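Local coordinates for protein (beta-tubulin binding post-chaperonin cofactor) (Saccharomyces cerevisiae, PDB 1QSD) that binds beta-tubulin as a folding cofactor and takes part in an early step of the tubulin folding pathway, at residues Glu71-Leu76 and Thr97-Leu102. Residues are numbered along the deposited sequence; the frame is centred on the assembly and turned at random.
Sequences EFKEDL and TSAQEL
K73 meets A99 and Q100 in a small buried contact of 126 Å², summed over both sides. The contact is mainly van der Waals. The backbones come nearest at K73 and A99, with CA to CA at 6.9 Å. The side chains of K73 and A99 both start toward the opposing helix. The aliphatic part of K73 does the touching: its CD lies 4.2 Å from CB of A99. CG of K73 is anti to the backbone N (chi1 -172°), which carries the chain out to A99. The chain then bends at chi3 (97°), away from a staggered value. This puts K73 CE beside the end of Q100, 3.9 Å from Q100 CD. The two side chains slant across each other. Which amide atom of Q100 faces K73 CE is uncertain.

The segments run roughly antiparallel. Residues 71-76 belong to the long helix 45-81, and residues 97-102 to the short C-terminal helix 90-104. The short helix folds back on the long antiparallel helices 5-39 and 45-81, in a dimeric helical bundle. L76 also packs on I96 of the short helix, and K73 on L103.

K73 NZ has a long, weak ion pair with E77 of its own helix. An alanine in place of K73 would probably open a gap beside A99 and leave E77 without this weak partner. Away from this contact, F72 and D75 face K50 of the second subunit, through a cation-pi contact and a salt bridge.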
ATOM      1  N   GLU A  71       4.241 -18.264  -0.659  1.00 20.01           N
ATOM      2  CA  GLU A  71       4.245 -18.907  -1.986  1.00 21.74           C
ATOM      3  C   GLU A  71       5.561 -18.648  -2.711  1.00 18.85           C
ATOM      4  O   GLU A  71       6.163 -19.562  -3.264  1.00 20.59           O
ATOM      5  CB  GLU A  71       3.129 -18.349  -2.885  1.00 24.26           C
ATOM      6  CG  GLU A  71       1.725 -18.582  -2.401  1.00 27.25           C
ATOM      7  CD  GLU A  71       0.684 -17.856  -3.239  1.00 29.51           C
ATOM      8  OE1 GLU A  71      -0.477 -17.814  -2.791  1.00 27.81           O
ATOM      9  OE2 GLU A  71       1.021 -17.322  -4.322  1.00 33.27           O
ATOM     10  N   PHE A  72       5.992 -17.395  -2.732  1.00 15.63           N
ATOM     11  CA  PHE A  72       7.228 -17.061  -3.404  1.00 16.64           C
ATOM     12  C   PHE A  72       8.401 -17.746  -2.722  1.00 19.06           C
ATOM     13  O   PHE A  72       9.359 -18.184  -3.389  1.00 22.22           O
ATOM     14  CB  PHE A  72       7.424 -15.554  -3.455  1.00 16.51           C
ATOM     15  CG  PHE A  72       6.532 -14.860  -4.454  1.00 17.73           C
ATOM     16  CD1 PHE A  72       5.250 -15.340  -4.725  1.00 17.29           C
ATOM     17  CD2 PHE A  72       6.960 -13.696  -5.093  1.00 18.01           C
ATOM     18  CE1 PHE A  72       4.405 -14.672  -5.614  1.00 17.66           C
ATOM     19  CE2 PHE A  72       6.134 -13.019  -5.977  1.00 17.61           C
ATOM     20  CZ  PHE A  72       4.846 -13.508  -6.238  1.00 19.20           C
ATOM     21  N   LYS A  73       8.312 -17.876  -1.399  1.00 18.59           N
ATOM     22  CA  LYS A  73       9.359 -18.538  -0.614  1.00 17.60           C
ATOM     23  C   LYS A  73       9.422 -20.014  -0.984  1.00 15.59           C
ATOM     24  O   LYS A  73      10.491 -20.550  -1.272  1.00 15.41           O
ATOM     25  CB  LYS A  73       9.083 -18.427   0.895  1.00 17.70           C
ATOM     26  CG  LYS A  73      10.242 -18.922   1.742  1.00 17.22           C
ATOM     27  CD  LYS A  73       9.883 -18.956   3.202  1.00 19.26           C
ATOM     28  CE  LYS A  73       9.462 -20.344   3.607  1.00 23.71           C
ATOM     29  NZ  LYS A  73       8.144 -20.666   3.047  1.00 28.31           N
ATOM     30  N   GLU A  74       8.260 -20.645  -1.029  1.00 12.54           N
ATOM     31  CA  GLU A  74       8.182 -22.054  -1.340  1.00 15.64           C
ATOM     32  C   GLU A  74       8.617 -22.380  -2.760  1.00 16.35           C
ATOM     33  O   GLU A  74       9.169 -23.452  -3.026  1.00 17.05           O
ATOM     34  CB  GLU A  74       6.778 -22.572  -1.066  1.00 16.96           C
ATOM     35  CG  GLU A  74       6.409 -22.456   0.402  1.00 26.85           C
ATOM     36  CD  GLU A  74       5.125 -23.172   0.775  1.00 28.83           C
ATOM     37  OE1 GLU A  74       5.034 -23.634   1.931  1.00 29.06           O
ATOM     38  OE2 GLU A  74       4.210 -23.274  -0.079  1.00 30.82           O
ATOM     39  N   ASP A  75       8.360 -21.449  -3.667  1.00 17.03           N
ATOM     40  CA  ASP A  75       8.742 -21.615  -5.050  1.00 17.89           C
ATOM     41  C   ASP A  75      10.263 -21.593  -5.142  1.00 15.12           C
ATOM     42  O   ASP A  75      10.853 -22.443  -5.808  1.00 16.42           O
ATOM     43  CB  ASP A  75       8.153 -20.491  -5.899  1.00 18.97           C
ATOM     44  CG  ASP A  75       8.402 -20.694  -7.390  1.00 18.28           C
ATOM     45  OD1 ASP A  75       8.865 -19.737  -8.045  1.00 18.20           O
ATOM     46  OD2 ASP A  75       8.150 -21.816  -7.900  1.00 14.84           O
ATOM     47  N   LEU A  76      10.884 -20.653  -4.439  1.00 11.68           N
ATOM     48  CA  LEU A  76      12.333 -20.538  -4.443  1.00 14.73           C
ATOM     49  C   LEU A  76      12.981 -21.754  -3.765  1.00 17.10           C
ATOM     50  O   LEU A  76      13.965 -22.298  -4.267  1.00 19.49           O
ATOM     51  CB  LEU A  76      12.762 -19.208  -3.797  1.00 11.52           C
ATOM     52  CG  LEU A  76      14.244 -18.807  -3.742  1.00 12.43           C
ATOM     53  CD1 LEU A  76      14.915 -19.028  -5.089  1.00 14.02           C
ATOM     54  CD2 LEU A  76      14.390 -17.352  -3.284  1.00  8.00           C
ATOM     55  N   THR A  97      15.665 -17.015   4.248  1.00 20.25           N
ATOM     56  CA  THR A  97      15.787 -16.812   5.681  1.00 21.34           C
ATOM     57  C   THR A  97      15.060 -15.552   6.130  1.00 21.03           C
ATOM     58  O   THR A  97      14.282 -15.609   7.082  1.00 25.17           O
ATOM     59  CB  THR A  97      17.265 -16.773   6.087  1.00 22.81           C
ATOM     60  OG1 THR A  97      17.816 -18.080   5.909  1.00 24.26           O
ATOM     61  CG2 THR A  97      17.437 -16.337   7.554  1.00 24.10           C
ATOM     62  N   SER A  98      15.254 -14.439   5.429  1.00 19.37           N
ATOM     63  CA  SER A  98      14.566 -13.209   5.789  1.00 19.68           C
ATOM     64  C   SER A  98      13.054 -13.350   5.667  1.00 19.96           C
ATOM     65  O   SER A  98      12.298 -12.862   6.518  1.00 21.93           O
ATOM     66  CB  SER A  98      15.038 -12.060   4.914  1.00 22.00           C
ATOM     67  OG  SER A  98      16.374 -11.726   5.230  1.00 26.93           O
ATOM     68  N   ALA A  99      12.611 -14.022   4.612  1.00 19.12           N
ATOM     69  CA  ALA A  99      11.187 -14.227   4.402  1.00 21.75           C
ATOM     70  C   ALA A  99      10.592 -15.087   5.521  1.00 21.31           C
ATOM     71  O   ALA A  99       9.473 -14.830   5.982  1.00 22.35           O
ATOM     72  CB  ALA A  99      10.942 -14.893   3.041  1.00 16.35           C
ATOM     73  N   GLN A 100      11.333 -16.127   5.911  1.00 22.10           N
ATOM     74  CA  GLN A 100      10.905 -17.055   6.948  1.00 21.46           C
ATOM     75  C   GLN A 100      10.817 -16.332   8.296  1.00 22.53           C
ATOM     76  O   GLN A 100       9.856 -16.509   9.045  1.00 22.27           O
ATOM     77  CB  GLN A 100      11.869 -18.239   7.013  1.00 21.59           C
ATOM     78  CG  GLN A 100      11.424 -19.362   7.941  1.00 24.88           C
ATOM     79  CD  GLN A 100      10.167 -20.040   7.460  1.00 28.41           C
ATOM     80  OE1 GLN A 100       9.082 -19.823   7.995  1.00 31.67           O
ATOM     81  NE2 GLN A 100      10.302 -20.867   6.437  1.00 30.58           N
ATOM     82  N   GLU A 101      11.799 -15.487   8.586  1.00 26.48           N
ATOM     83  CA  GLU A 101      11.797 -14.723   9.832  1.00 30.28           C
ATOM     84  C   GLU A 101      10.504 -13.939   9.903  1.00 30.58           C
ATOM     85  O   GLU A 101       9.791 -14.026  10.900  1.00 33.06           O
ATOM     86  CB  GLU A 101      12.960 -13.742   9.876  1.00 33.19           C
ATOM     87  CG  GLU A 101      14.309 -14.384  10.071  1.00 41.23           C
ATOM     88  CD  GLU A 101      15.463 -13.380   9.989  1.00 46.77           C
ATOM     89  OE1 GLU A 101      16.630 -13.837   9.993  1.00 49.68           O
ATOM     90  OE2 GLU A 101      15.210 -12.148   9.921  1.00 46.68           O
ATOM     91  N   LEU A 102      10.199 -13.215   8.823  1.00 29.15           N
ATOM     92  CA  LEU A 102       8.982 -12.413   8.722  1.00 29.32           C
ATOM     93  C   LEU A 102       7.718 -13.190   9.051  1.00 27.76           C
ATOM     94  O   LEU A 102       6.911 -12.731   9.856  1.00 27.81           O
ATOM     95  CB  LEU A 102       8.822 -11.832   7.315  1.00 31.19           C
ATOM     96  CG  LEU A 102       9.577 -10.570   6.970  1.00 31.37           C
ATOM     97  CD1 LEU A 102       9.256 -10.192   5.557  1.00 34.15           C
ATOM     98  CD2 LEU A 102       9.163  -9.476   7.910  1.00 34.08           C
TER